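Local coordinates for protein microbial serine proteinases; subtilisin (Bacillus subtilis, PDB 2GKO) that hydrolyses peptide bonds as a psychrophilic serine protease of the subtilisin family and carries bound calcium ions, at residues V134-L139 with H254-A259; I28-L33 with G77-N82; V224-P229 with G276-R281; G174-P179 with A185-A190; E117-A122 with D153-K158. All blocks are in the same frame, centred on the assembly; numbering follows the deposited sequence.

Contact 1 occupies the middle of this subtilisin, where central strand 133-137 meets helix 248-265. Contact 2, about 8 Å away centre to centre, joins neighbouring strand 29-34 to helix 71-80. Contacts 3 and 4, their centres about 11 Å and 12 Å from that of contact 1, lie on the other side along the sheet, on neighbouring, hydrogen-bonded strands 226-229 and 186-192. Contact 5 pairs two helices against the opposite sheet face, about 22 Å from contact 3 between centres. Contact 2 closes before any other opens, whereas contact 1 crosses contacts 3 and 5 in the chain and encloses contact 4. Distant sequence regions are thereby tied into one three-layered alpha/beta catalytic domain.

Contact 1 (V134-L139 with H254-A259); sequences VINMSL and HAAGLA. With PMS (phenylmethanesulfonic acid), chain G.
In the heart of the subtilase fold, parallel strand 133-137 is covered by helix 248-265, and the interface between them rests on Val-134 and Asn-136 from the strand and Ala-256 and Ala-259 from the helix. The two elements run almost exactly antiparallel, at 176°, with their axes 8.7 Å apart, a spacing that the small alanines permit. Ala-256 is at the middle of the interface: its CB lies 3.9 Å from CG1 of Val-134 and 4.1 Å from CB of Asn-136, so that one methyl sits against two successive inward-facing residues of the strand. In Val-134, CG1 stands opposite the backbone N (chi1 -179°), which puts this branch on Ala-256 and sends the other, CG2, toward the next helical turn, where it lies 4.4 Å from CB of Ala-259. No hydrogen bond spans the segments; the join is apolar packing in a fully buried place. Ile-135 points the other way, and both it and Met-137 pack on helix 112-129, in keeping with the alternation of a strand between two helical layers. Past the strand end, Ser-138 is the centre of an inverse gamma turn, with a weak bond from Leu-139 N to Met-137 O, and its OG is hydrogen-bonded to Ser-249 O. Ser-138 and Leu-139 help to line the pocket of the bound phenylmethanesulfonic acid, which is also hydrogen-bonded to Ser-249 N and Asn-168 ND2, as expected of an oxyanion hole. Strand and helix thus both lead into the active-site cleft, a layout typical of the subtilisin-like serine proteases.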
# COMPACT_ATOMS: atom_id res chain seq x y z
N VAL A 134 0.96 -3.54 -9.42
CA VAL A 134 1.46 -3.04 -8.16
C VAL A 134 0.91 -3.96 -7.07
O VAL A 134 -0.30 -4.01 -6.85
CB VAL A 134 0.97 -1.59 -7.87
CG1 VAL A 134 1.56 -1.09 -6.53
CG2 VAL A 134 1.35 -0.64 -9.01
N ILE A 135 1.78 -4.71 -6.41
CA ILE A 135 1.38 -5.44 -5.23
C ILE A 135 1.35 -4.51 -4.03
O ILE A 135 2.29 -3.76 -3.80
CB ILE A 135 2.39 -6.60 -4.91
CG1 ILE A 135 2.21 -7.72 -5.92
CG2 ILE A 135 2.16 -7.11 -3.48
CD1 ILE A 135 3.25 -8.86 -5.83
N ASN A 136 0.28 -4.62 -3.26
CA ASN A 136 0.22 -4.05 -1.93
C ASN A 136 0.18 -5.15 -0.86
O ASN A 136 -0.74 -5.96 -0.86
CB ASN A 136 -1.03 -3.16 -1.78
CG ASN A 136 -1.06 -2.46 -0.45
OD1 ASN A 136 -0.50 -1.36 -0.31
ND2 ASN A 136 -1.62 -3.12 0.56
N MET A 137 1.15 -5.14 0.04
CA MET A 137 1.17 -6.04 1.20
C MET A 137 1.11 -5.22 2.48
O MET A 137 2.12 -4.74 3.00
CB MET A 137 2.38 -6.97 1.19
CG MET A 137 2.19 -8.06 0.19
SD MET A 137 3.44 -9.31 0.26
CE MET A 137 4.71 -8.53 -0.56
N SER A 138 -0.10 -5.06 2.99
CA SER A 138 -0.34 -4.39 4.24
C SER A 138 -0.26 -5.41 5.36
O SER A 138 -1.24 -5.76 6.01
CB SER A 138 -1.68 -3.67 4.20
OG SER A 138 -1.59 -2.50 3.42
N LEU A 139 0.96 -5.92 5.54
CA LEU A 139 1.18 -7.00 6.49
C LEU A 139 2.65 -6.98 6.82
O LEU A 139 3.47 -6.43 6.09
CB LEU A 139 0.72 -8.34 5.90
CG LEU A 139 1.32 -8.81 4.59
CD1 LEU A 139 2.63 -9.52 4.82
CD2 LEU A 139 0.35 -9.72 3.82
N HIS A 254 -2.24 3.93 0.19
CA HIS A 254 -2.12 5.29 -0.34
C HIS A 254 -0.96 5.38 -1.34
O HIS A 254 -1.11 5.91 -2.44
CB HIS A 254 -1.90 6.28 0.79
CG HIS A 254 -3.14 6.63 1.54
ND1 HIS A 254 -3.56 5.92 2.65
CD2 HIS A 254 -4.04 7.63 1.37
CE1 HIS A 254 -4.65 6.49 3.14
NE2 HIS A 254 -4.98 7.51 2.36
N ALA A 255 0.18 4.84 -0.96
CA ALA A 255 1.33 4.76 -1.85
C ALA A 255 1.09 3.86 -3.05
O ALA A 255 1.52 4.18 -4.14
CB ALA A 255 2.53 4.29 -1.10
N ALA A 256 0.42 2.72 -2.87
CA ALA A 256 0.20 1.79 -3.99
C ALA A 256 -0.72 2.45 -5.01
O ALA A 256 -0.51 2.33 -6.21
CB ALA A 256 -0.41 0.49 -3.51
N GLY A 257 -1.74 3.13 -4.53
CA GLY A 257 -2.64 3.92 -5.35
C GLY A 257 -1.92 5.03 -6.09
O GLY A 257 -2.10 5.23 -7.32
N LEU A 258 -1.05 5.76 -5.39
CA LEU A 258 -0.26 6.79 -6.04
C LEU A 258 0.63 6.20 -7.13
O LEU A 258 0.72 6.76 -8.23
CB LEU A 258 0.59 7.56 -5.05
CG LEU A 258 1.36 8.74 -5.66
CD1 LEU A 258 0.36 9.72 -6.33
CD2 LEU A 258 2.23 9.42 -4.61
N ALA A 259 1.27 5.06 -6.84
CA ALA A 259 2.11 4.38 -7.81
C ALA A 259 1.31 4.05 -9.07
O ALA A 259 1.79 4.24 -10.18
CB ALA A 259 2.71 3.10 -7.21
C PMS G . -1.68 -4.55 9.74
S PMS G . -0.62 -3.44 9.04
C1 PMS G . -3.06 -3.97 10.04
C2 PMS G . -3.33 -3.39 11.28
C3 PMS G . -4.61 -2.88 11.56
C4 PMS G . -5.61 -3.00 10.61
C5 PMS G . -5.36 -3.61 9.39
C6 PMS G . -4.09 -4.10 9.11
O2S PMS G . 0.67 -4.08 8.98
O1S PMS G . -0.76 -2.21 9.81

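Contact 2 (I28-L33 with G77-N82); sequences INIAVL and GSALAN. With CA (calcium ion), chain B.
Ile-30 on the strand and Leu-80 of segment 77-82 reach toward each other, tip to tip, while Ala-79 fills the place beside them. The Ile-30 side chain is extended along its longer branch: CG1 lies opposite the carbonyl carbon (chi1 -57°) and CD1 continues outward (chi2 177°), so that this terminal methyl comes 4.1 Å from CB of Ala-79. Leu-80 takes a different shape. Its CG is tucked between the backbone N and the carbonyl carbon (chi1 54°), a less relaxed rotamer in which CD2 turns back to the strand and rests 4.1 Å from CB of Ile-30 and 4.2 Å from its CD1. The tail of the isoleucine is therefore held by a methyl on each of two consecutive residues. Helix 71-80 belongs to the crossover between parallel strands 48-53 and 97-102, and it lies on the same sheet face as helix 248-265, whose Ala-260 also touches Ile-30. Asn-29, one residue earlier, turns away from this packing toward a calcium ion. Its OD1 binds the metal at 2.2 Å, alongside Glu-49, Asp-97 and three waters. ND2 of Asn-29 is hydrogen-bonded to Lys-132 O and Thr-131 OG1, which fixes the rotation of the amide and presents its oxygen to the ion; a weak bond from ND2 to one calcium-bound water spans 3.3 Å.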
# COMPACT_ATOMS: atom_id res chain seq x y z
N ILE A 28 -3.77 0.01 -14.76
CA ILE A 28 -2.81 -0.54 -13.82
C ILE A 28 -3.55 -1.39 -12.83
O ILE A 28 -4.62 -1.02 -12.35
CB ILE A 28 -2.05 0.57 -13.09
CG1 ILE A 28 -1.44 1.56 -14.09
CG2 ILE A 28 -0.98 -0.05 -12.19
CD1 ILE A 28 -0.48 0.96 -15.09
N ASN A 29 -2.97 -2.55 -12.51
CA ASN A 29 -3.60 -3.51 -11.59
C ASN A 29 -2.96 -3.40 -10.23
O ASN A 29 -1.74 -3.43 -10.12
CB ASN A 29 -3.42 -4.93 -12.13
CG ASN A 29 -3.83 -5.04 -13.58
OD1 ASN A 29 -5.04 -5.05 -13.87
ND2 ASN A 29 -2.86 -5.04 -14.49
N ILE A 30 -3.77 -3.18 -9.20
CA ILE A 30 -3.32 -3.21 -7.83
C ILE A 30 -3.76 -4.54 -7.22
O ILE A 30 -4.95 -4.81 -7.05
CB ILE A 30 -3.83 -2.00 -7.01
CG1 ILE A 30 -3.41 -0.68 -7.66
CG2 ILE A 30 -3.28 -2.06 -5.59
CD1 ILE A 30 -3.93 0.57 -6.97
N ALA A 31 -2.77 -5.36 -6.89
CA ALA A 31 -2.99 -6.62 -6.25
C ALA A 31 -2.89 -6.46 -4.74
O ALA A 31 -1.81 -6.28 -4.18
CB ALA A 31 -1.98 -7.67 -6.76
N VAL A 32 -4.04 -6.51 -4.10
CA VAL A 32 -4.13 -6.36 -2.67
C VAL A 32 -4.09 -7.74 -2.07
O VAL A 32 -5.05 -8.53 -2.16
CB VAL A 32 -5.41 -5.59 -2.28
CG1 VAL A 32 -5.55 -5.54 -0.79
CG2 VAL A 32 -5.38 -4.17 -2.88
N LEU A 33 -2.95 -8.06 -1.47
CA LEU A 33 -2.70 -9.36 -0.85
C LEU A 33 -3.00 -9.20 0.61
O LEU A 33 -2.28 -8.54 1.35
CB LEU A 33 -1.25 -9.81 -1.08
CG LEU A 33 -0.99 -10.48 -2.43
CD1 LEU A 33 -1.35 -9.61 -3.63
CD2 LEU A 33 0.51 -10.84 -2.46
N GLY A 77 -9.89 0.03 -0.51
CA GLY A 77 -10.61 1.29 -0.61
C GLY A 77 -9.68 2.49 -0.63
O GLY A 77 -9.90 3.45 -1.38
N SER A 78 -8.62 2.47 0.17
CA SER A 78 -7.70 3.59 0.18
C SER A 78 -6.98 3.66 -1.15
O SER A 78 -6.68 4.75 -1.65
CB SER A 78 -6.70 3.51 1.35
OG SER A 78 -7.36 3.59 2.60
N ALA A 79 -6.67 2.49 -1.72
CA ALA A 79 -5.95 2.44 -2.98
C ALA A 79 -6.81 2.88 -4.18
O ALA A 79 -6.31 3.58 -5.07
CB ALA A 79 -5.42 1.02 -3.21
N LEU A 80 -8.05 2.42 -4.23
CA LEU A 80 -8.83 2.53 -5.49
C LEU A 80 -10.36 2.59 -5.41
O LEU A 80 -11.03 2.35 -6.41
CB LEU A 80 -8.36 1.43 -6.48
CG LEU A 80 -8.36 -0.04 -6.02
CD1 LEU A 80 -9.74 -0.55 -5.59
CD2 LEU A 80 -7.82 -0.89 -7.17
N ALA A 81 -10.92 2.92 -4.24
CA ALA A 81 -12.38 3.13 -4.15
C ALA A 81 -12.77 4.21 -5.18
O ALA A 81 -12.00 5.12 -5.45
CB ALA A 81 -12.78 3.56 -2.76
N ASN A 82 -13.94 4.07 -5.78
CA ASN A 82 -14.29 4.87 -6.95
C ASN A 82 -15.49 5.79 -6.72
O ASN A 82 -16.03 6.33 -7.69
CB ASN A 82 -14.57 3.97 -8.15
CG ASN A 82 -15.77 3.08 -7.95
OD1 ASN A 82 -16.54 3.27 -7.02
ND2 ASN A 82 -15.90 2.02 -8.78
CA CA B . -6.32 -5.08 -15.64
O HOH W 1 -4.89 -3.93 -16.80
O HOH W 2 -7.45 -5.30 -17.62
O HOH W 3 -5.14 -6.95 -16.36

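Contact 3 (V224-P229 with G276-R281); sequences VEISAP and GELQTR
The amide of Gln-279 and the carboxylate of Glu-225 meet with their planes turned 56° apart. NE2 of Gln-279 gives a nearly straight hydrogen bond to OE2 of Glu-225, 2.8 Å long with 169° at the hydrogen; the oxygen lies in the amide plane, whereas the donor arrives from above the carboxylate plane. The same oxygen is in a salt bridge with Arg-275 NE, so two donors grip this one oxygen of the buried carboxylate. In Gln-279, CG lies opposite the carbonyl carbon (chi1 -75°) and the chain then runs straight out, bringing the amide across to Glu-225. The side chain of Glu-225 lies about 4 Å from the bound sodium ion, nearest atoms. On the helix itself, the edge of the Arg-281 guanidinium is met in its plane by OE2 of Glu-277, NE to OE2 2.9 Å, through the anti lone pair of that oxygen. Beside the polar pair, Ile-226 CD1 lies 4.4 Å from Leu-278 CD1, and its CG2 is 4.2 Å from Leu-278 O. Replacing Gln-279 by a leucine would probably remove one of the two donors from OE2 of Glu-225 and leave that oxygen to Arg-275. Ala-255 of helix 248-265 also touches Ile-226, and Ile-262 touches Leu-278. A strand of the central sheet is thus packed under two consecutive helices, as in the C-terminal part of the subtilisin alpha/beta fold.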
# COMPACT_ATOMS: atom_id res chain seq x y z
N VAL A 224 13.21 2.40 5.64
CA VAL A 224 11.93 3.00 5.31
C VAL A 224 12.13 3.85 4.05
O VAL A 224 13.17 4.46 3.89
CB VAL A 224 11.38 3.86 6.47
CG1 VAL A 224 10.16 4.65 6.05
CG2 VAL A 224 11.08 2.98 7.73
N GLU A 225 11.14 3.87 3.17
CA GLU A 225 11.31 4.45 1.84
C GLU A 225 10.51 5.73 1.68
O GLU A 225 11.07 6.76 1.33
CB GLU A 225 10.93 3.42 0.78
CG GLU A 225 11.28 3.79 -0.66
CD GLU A 225 11.59 2.59 -1.52
OE1 GLU A 225 11.87 1.50 -1.01
OE2 GLU A 225 11.59 2.73 -2.77
N ILE A 226 9.21 5.68 1.93
CA ILE A 226 8.37 6.84 1.80
C ILE A 226 7.31 6.80 2.90
O ILE A 226 7.16 5.77 3.58
CB ILE A 226 7.70 6.90 0.38
CG1 ILE A 226 6.74 5.72 0.16
CG2 ILE A 226 8.74 6.95 -0.74
CD1 ILE A 226 6.06 5.77 -1.17
N SER A 227 6.60 7.91 3.08
CA SER A 227 5.56 8.05 4.07
C SER A 227 4.22 8.38 3.42
O SER A 227 4.14 9.04 2.38
CB SER A 227 5.95 9.15 5.07
OG SER A 227 7.18 8.85 5.71
N ALA A 228 3.14 7.91 4.02
CA ALA A 228 1.80 8.23 3.55
C ALA A 228 0.83 8.19 4.70
O ALA A 228 1.15 7.67 5.75
CB ALA A 228 1.37 7.26 2.46
N PRO A 229 -0.36 8.76 4.53
CA PRO A 229 -1.35 8.78 5.61
C PRO A 229 -1.73 7.39 6.14
O PRO A 229 -2.11 6.53 5.35
CB PRO A 229 -2.55 9.47 4.95
CG PRO A 229 -1.93 10.32 3.93
CD PRO A 229 -0.84 9.49 3.34
N GLY A 276 11.34 4.91 -8.72
CA GLY A 276 12.21 6.07 -8.73
C GLY A 276 11.43 7.36 -8.72
O GLY A 276 11.85 8.33 -8.07
N GLU A 277 10.29 7.40 -9.41
CA GLU A 277 9.42 8.56 -9.38
C GLU A 277 8.82 8.76 -7.98
O GLU A 277 8.74 9.88 -7.51
CB GLU A 277 8.33 8.48 -10.46
CG GLU A 277 7.37 9.67 -10.52
CD GLU A 277 8.04 10.98 -10.89
OE1 GLU A 277 9.17 10.94 -11.45
OE2 GLU A 277 7.42 12.03 -10.65
N LEU A 278 8.39 7.69 -7.33
CA LEU A 278 7.93 7.81 -5.94
C LEU A 278 9.02 8.40 -5.04
O LEU A 278 8.75 9.25 -4.22
CB LEU A 278 7.52 6.44 -5.38
CG LEU A 278 6.21 5.84 -5.91
CD1 LEU A 278 6.09 4.41 -5.38
CD2 LEU A 278 4.99 6.67 -5.52
N GLN A 279 10.24 7.91 -5.20
CA GLN A 279 11.38 8.36 -4.41
C GLN A 279 11.65 9.84 -4.64
O GLN A 279 11.86 10.59 -3.70
CB GLN A 279 12.62 7.54 -4.72
CG GLN A 279 12.61 6.15 -4.11
CD GLN A 279 13.72 5.25 -4.61
OE1 GLN A 279 14.66 5.72 -5.27
NE2 GLN A 279 13.64 3.97 -4.30
N THR A 280 11.63 10.25 -5.91
CA THR A 280 11.82 11.66 -6.25
C THR A 280 10.77 12.56 -5.66
O THR A 280 11.08 13.59 -5.07
CB THR A 280 11.80 11.80 -7.79
OG1 THR A 280 12.94 11.11 -8.32
CG2 THR A 280 11.97 13.25 -8.22
N ARG A 281 9.52 12.18 -5.85
CA ARG A 281 8.39 12.91 -5.31
C ARG A 281 8.44 13.02 -3.78
O ARG A 281 8.14 14.07 -3.22
CB ARG A 281 7.09 12.24 -5.73
CG ARG A 281 6.76 12.43 -7.19
CD ARG A 281 5.37 12.05 -7.50
NE ARG A 281 5.08 12.08 -8.94
CZ ARG A 281 3.86 12.12 -9.44
NH1 ARG A 281 3.69 12.12 -10.75
NH2 ARG A 281 2.81 12.20 -8.63

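Contact 4 (G174-P179 with A185-A190); sequences GSIGYP and AVAVAA. With NA (sodium ion), chain F.
A sodium site built of backbone carbonyls, resembling the second, weaker cation site known from subtilisins, lies between Ile-176 and Pro-179 of the loop and Ala-185 and Ala-187 of the strand region. Ala-185 supplies O at 2.3 Å from the sodium ion, and Gly-180 and Leu-182 add two more carbonyl oxygens. Two waters complete the shell; the one 2.4 Å from sodium that also accepts a hydrogen bond from Ala-187 N, 3.0 Å long, links the ion to the strand backbone. Direct packing is sparse. The side chain of Ile-176 is fully extended, CG1 opposite the backbone N (chi1 -170°) and CD1 continuing straight on (chi2 179°), so that its last methyl reaches CB of Ala-187 at 3.9 Å. At the other end Pro-179, preceded by a cis peptide bond, brings its carbonyl O to 3.3 Å from CB of Ala-185, a snug contact that involves the backbone and not the proline ring. Loop and strand start thus meet through one isoleucine methyl and one carbonyl, beside an ion bound by Ala-185 O. Ala-187 CB is 4.2 Å from the sodium ion. Strand 186-192 runs between strands 161-165 and 226-229; its Val-188 packs on Ala-251 and Ala-255 of helix 248-265, while Pro-179 packs on Met-137 of strand 133-137 and Leu-139 just beyond it.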
# COMPACT_ATOMS: atom_id res chain seq x y z
N GLY A 174 15.17 0.65 14.11
CA GLY A 174 15.39 -0.73 13.74
C GLY A 174 14.19 -1.65 13.89
O GLY A 174 14.32 -2.87 13.86
N SER A 175 13.00 -1.07 14.05
CA SER A 175 11.78 -1.83 14.25
C SER A 175 11.06 -2.25 12.95
O SER A 175 10.07 -2.99 12.99
CB SER A 175 10.82 -1.06 15.16
OG SER A 175 10.62 0.29 14.75
N ILE A 176 11.55 -1.78 11.81
CA ILE A 176 11.01 -2.16 10.52
C ILE A 176 10.96 -3.68 10.37
O ILE A 176 11.89 -4.39 10.77
CB ILE A 176 11.80 -1.48 9.37
CG1 ILE A 176 11.09 -1.68 8.03
CG2 ILE A 176 13.22 -2.01 9.28
CD1 ILE A 176 11.79 -1.02 6.86
N GLY A 177 9.88 -4.18 9.80
CA GLY A 177 9.70 -5.61 9.60
C GLY A 177 9.62 -5.95 8.13
O GLY A 177 9.89 -5.12 7.26
N TYR A 178 9.22 -7.19 7.88
CA TYR A 178 9.23 -7.81 6.57
C TYR A 178 7.79 -8.10 6.11
O TYR A 178 6.97 -8.49 6.92
CB TYR A 178 10.04 -9.12 6.64
CG TYR A 178 11.48 -8.87 6.95
CD1 TYR A 178 12.39 -8.62 5.94
CD2 TYR A 178 11.94 -8.87 8.28
CE1 TYR A 178 13.71 -8.39 6.22
CE2 TYR A 178 13.25 -8.63 8.57
CZ TYR A 178 14.14 -8.38 7.54
OH TYR A 178 15.46 -8.12 7.83
N PRO A 179 7.48 -7.99 4.82
CA PRO A 179 8.43 -7.74 3.73
C PRO A 179 8.90 -6.31 3.49
O PRO A 179 9.70 -6.11 2.60
CB PRO A 179 7.64 -8.24 2.50
CG PRO A 179 6.17 -7.95 2.85
CD PRO A 179 6.10 -8.23 4.33
N ALA A 185 11.12 -4.27 -1.85
CA ALA A 185 9.80 -3.79 -1.40
C ALA A 185 9.89 -2.34 -0.95
O ALA A 185 10.85 -1.96 -0.32
CB ALA A 185 9.27 -4.66 -0.28
N VAL A 186 8.89 -1.53 -1.28
CA VAL A 186 8.81 -0.16 -0.83
C VAL A 186 8.13 -0.14 0.53
O VAL A 186 6.91 -0.36 0.62
CB VAL A 186 8.02 0.70 -1.84
CG1 VAL A 186 7.80 2.11 -1.32
CG2 VAL A 186 8.70 0.73 -3.17
N ALA A 187 8.90 0.13 1.58
CA ALA A 187 8.35 0.20 2.93
C ALA A 187 7.75 1.57 3.16
O ALA A 187 8.45 2.57 3.05
CB ALA A 187 9.41 -0.08 3.97
N VAL A 188 6.48 1.60 3.53
CA VAL A 188 5.74 2.82 3.73
C VAL A 188 5.44 3.09 5.22
O VAL A 188 4.80 2.27 5.91
CB VAL A 188 4.42 2.79 2.95
CG1 VAL A 188 3.70 4.16 3.06
CG2 VAL A 188 4.68 2.45 1.50
N ALA A 189 5.92 4.22 5.71
CA ALA A 189 5.63 4.70 7.07
C ALA A 189 4.29 5.41 7.12
O ALA A 189 3.80 5.92 6.10
CB ALA A 189 6.71 5.66 7.54
N ALA A 190 3.72 5.48 8.32
CA ALA A 190 2.39 6.07 8.53
C ALA A 190 2.52 7.46 9.08
O ALA A 190 3.15 7.67 10.11
CB ALA A 190 1.56 5.26 9.49
NA NA F . 12.15 -2.13 1.56
O HOH W 4 11.86 0.23 1.53
O HOH W 5 14.11 -1.58 2.76

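Contact 5 (E117-A122 with D153-K158); sequences EAIRHA and DYAYDK
Tyr-154 and Arg-120 bury most of this contact, and Ala-155 comes next. The guanidinium of Arg-120 lies over one face of the Tyr-154 ring in a cation-pi stack: CZ is 3.7 Å from the ring centroid and only 8° off its normal. The two planes are tilted by 31°, so that NH2 of Arg-120 dips toward the rim, 3.2 Å from CD1 of Tyr-154, while NH1 sits 3.5 Å from CZ of Tyr-154. A bend at chi3 (55°) folds the arginine chain back over the ring, whose CE2 also meets CB of Arg-120 at 4.0 Å. Arg-120 O stands at the ring edge, in its plane. The phenol OH is hydrogen-bonded to Asp-124 OD2, which fixes the outer end of the ring. With an alanine in place of Tyr-154, the guanidinium would probably lose its aromatic platform and be free to swing, and Asp-124 would be left without the phenol. Deeper in, CB of Ala-155 touches Ile-119 CG2 at 3.8 Å, and Ile-119 goes on to Ile-135 and Met-137 of the sheet. Helices 112-129 and 146-157, linked through strand 133-137, pack side by side on one face of the parallel sheet, as in the alpha/beta/alpha sandwich of the subtilases.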
# COMPACT_ATOMS: atom_id res chain seq x y z
N GLU A 117 2.88 -17.77 -2.60
CA GLU A 117 2.21 -18.26 -3.79
C GLU A 117 1.49 -17.12 -4.50
O GLU A 117 1.52 -17.00 -5.71
CB GLU A 117 1.25 -19.38 -3.42
CG GLU A 117 0.55 -20.02 -4.61
CD GLU A 117 1.46 -20.87 -5.48
OE1 GLU A 117 2.67 -21.03 -5.16
OE2 GLU A 117 0.97 -21.34 -6.53
N ALA A 118 0.85 -16.26 -3.71
CA ALA A 118 0.14 -15.12 -4.29
C ALA A 118 1.05 -14.09 -4.93
O ALA A 118 0.72 -13.55 -5.99
CB ALA A 118 -0.73 -14.46 -3.21
N ILE A 119 2.20 -13.83 -4.31
CA ILE A 119 3.17 -12.91 -4.87
C ILE A 119 3.65 -13.47 -6.20
O ILE A 119 3.70 -12.77 -7.19
CB ILE A 119 4.37 -12.70 -3.91
CG1 ILE A 119 3.93 -12.00 -2.62
CG2 ILE A 119 5.43 -11.84 -4.59
CD1 ILE A 119 4.96 -12.10 -1.55
N ARG A 120 4.04 -14.74 -6.21
CA ARG A 120 4.48 -15.35 -7.45
C ARG A 120 3.40 -15.32 -8.52
O ARG A 120 3.70 -15.05 -9.67
CB ARG A 120 4.96 -16.78 -7.23
CG ARG A 120 6.23 -16.88 -6.38
CD ARG A 120 6.67 -18.29 -6.13
NE ARG A 120 6.82 -18.97 -7.41
CZ ARG A 120 7.93 -18.98 -8.15
NH1 ARG A 120 7.92 -19.62 -9.31
NH2 ARG A 120 9.05 -18.37 -7.73
N HIS A 121 2.17 -15.62 -8.14
CA HIS A 121 1.06 -15.63 -9.09
C HIS A 121 0.84 -14.25 -9.72
O HIS A 121 0.62 -14.15 -10.92
CB HIS A 121 -0.22 -16.15 -8.45
CG HIS A 121 -1.35 -16.30 -9.42
ND1 HIS A 121 -1.28 -17.15 -10.51
CD2 HIS A 121 -2.53 -15.65 -9.53
CE1 HIS A 121 -2.40 -17.05 -11.21
NE2 HIS A 121 -3.17 -16.15 -10.64
N ALA A 122 0.96 -13.20 -8.92
CA ALA A 122 0.82 -11.85 -9.42
C ALA A 122 1.89 -11.57 -10.47
O ALA A 122 1.62 -11.00 -11.50
CB ALA A 122 0.91 -10.84 -8.28
N ASP A 153 11.30 -11.14 -4.66
CA ASP A 153 12.37 -10.96 -5.62
C ASP A 153 11.97 -11.48 -7.01
O ASP A 153 12.27 -10.84 -8.01
CB ASP A 153 13.63 -11.68 -5.13
CG ASP A 153 14.20 -11.07 -3.85
OD1 ASP A 153 14.00 -9.85 -3.62
OD2 ASP A 153 14.89 -11.76 -3.04
N TYR A 154 11.29 -12.61 -7.05
CA TYR A 154 10.79 -13.21 -8.28
C TYR A 154 9.85 -12.26 -9.01
O TYR A 154 10.00 -11.98 -10.20
CB TYR A 154 10.08 -14.50 -7.93
CG TYR A 154 9.38 -15.23 -9.05
CD1 TYR A 154 10.05 -16.13 -9.86
CD2 TYR A 154 8.01 -15.05 -9.27
CE1 TYR A 154 9.40 -16.81 -10.87
CE2 TYR A 154 7.34 -15.74 -10.28
CZ TYR A 154 8.05 -16.61 -11.08
OH TYR A 154 7.41 -17.30 -12.07
N ALA A 155 8.87 -11.75 -8.27
CA ALA A 155 7.91 -10.81 -8.86
C ALA A 155 8.55 -9.50 -9.31
O ALA A 155 8.23 -8.99 -10.37
CB ALA A 155 6.78 -10.53 -7.86
N TYR A 156 9.47 -8.96 -8.52
CA TYR A 156 10.15 -7.72 -8.84
C TYR A 156 10.97 -7.87 -10.11
O TYR A 156 10.92 -7.02 -10.96
CB TYR A 156 11.05 -7.30 -7.69
CG TYR A 156 11.53 -5.88 -7.76
CD1 TYR A 156 12.76 -5.58 -8.29
CD2 TYR A 156 10.76 -4.83 -7.27
CE1 TYR A 156 13.23 -4.29 -8.33
CE2 TYR A 156 11.21 -3.53 -7.31
CZ TYR A 156 12.45 -3.26 -7.85
OH TYR A 156 12.89 -1.96 -7.85
N ASP A 157 11.66 -9.00 -10.25
CA ASP A 157 12.37 -9.34 -11.48
C ASP A 157 11.46 -9.41 -12.70
O ASP A 157 11.89 -9.12 -13.81
CB ASP A 157 13.09 -10.69 -11.30
CG ASP A 157 13.73 -11.19 -12.58
OD1 ASP A 157 14.80 -10.64 -12.93
OD2 ASP A 157 13.23 -12.09 -13.32
N LYS A 158 10.20 -9.82 -12.49
CA LYS A 158 9.20 -9.87 -13.55
C LYS A 158 8.52 -8.53 -13.83
O LYS A 158 7.65 -8.44 -14.71
CB LYS A 158 8.16 -10.94 -13.25
CG LYS A 158 8.70 -12.36 -13.33
CD LYS A 158 7.63 -13.37 -13.05
CE LYS A 158 7.85 -14.66 -13.83
NZ LYS A 158 7.15 -14.63 -15.12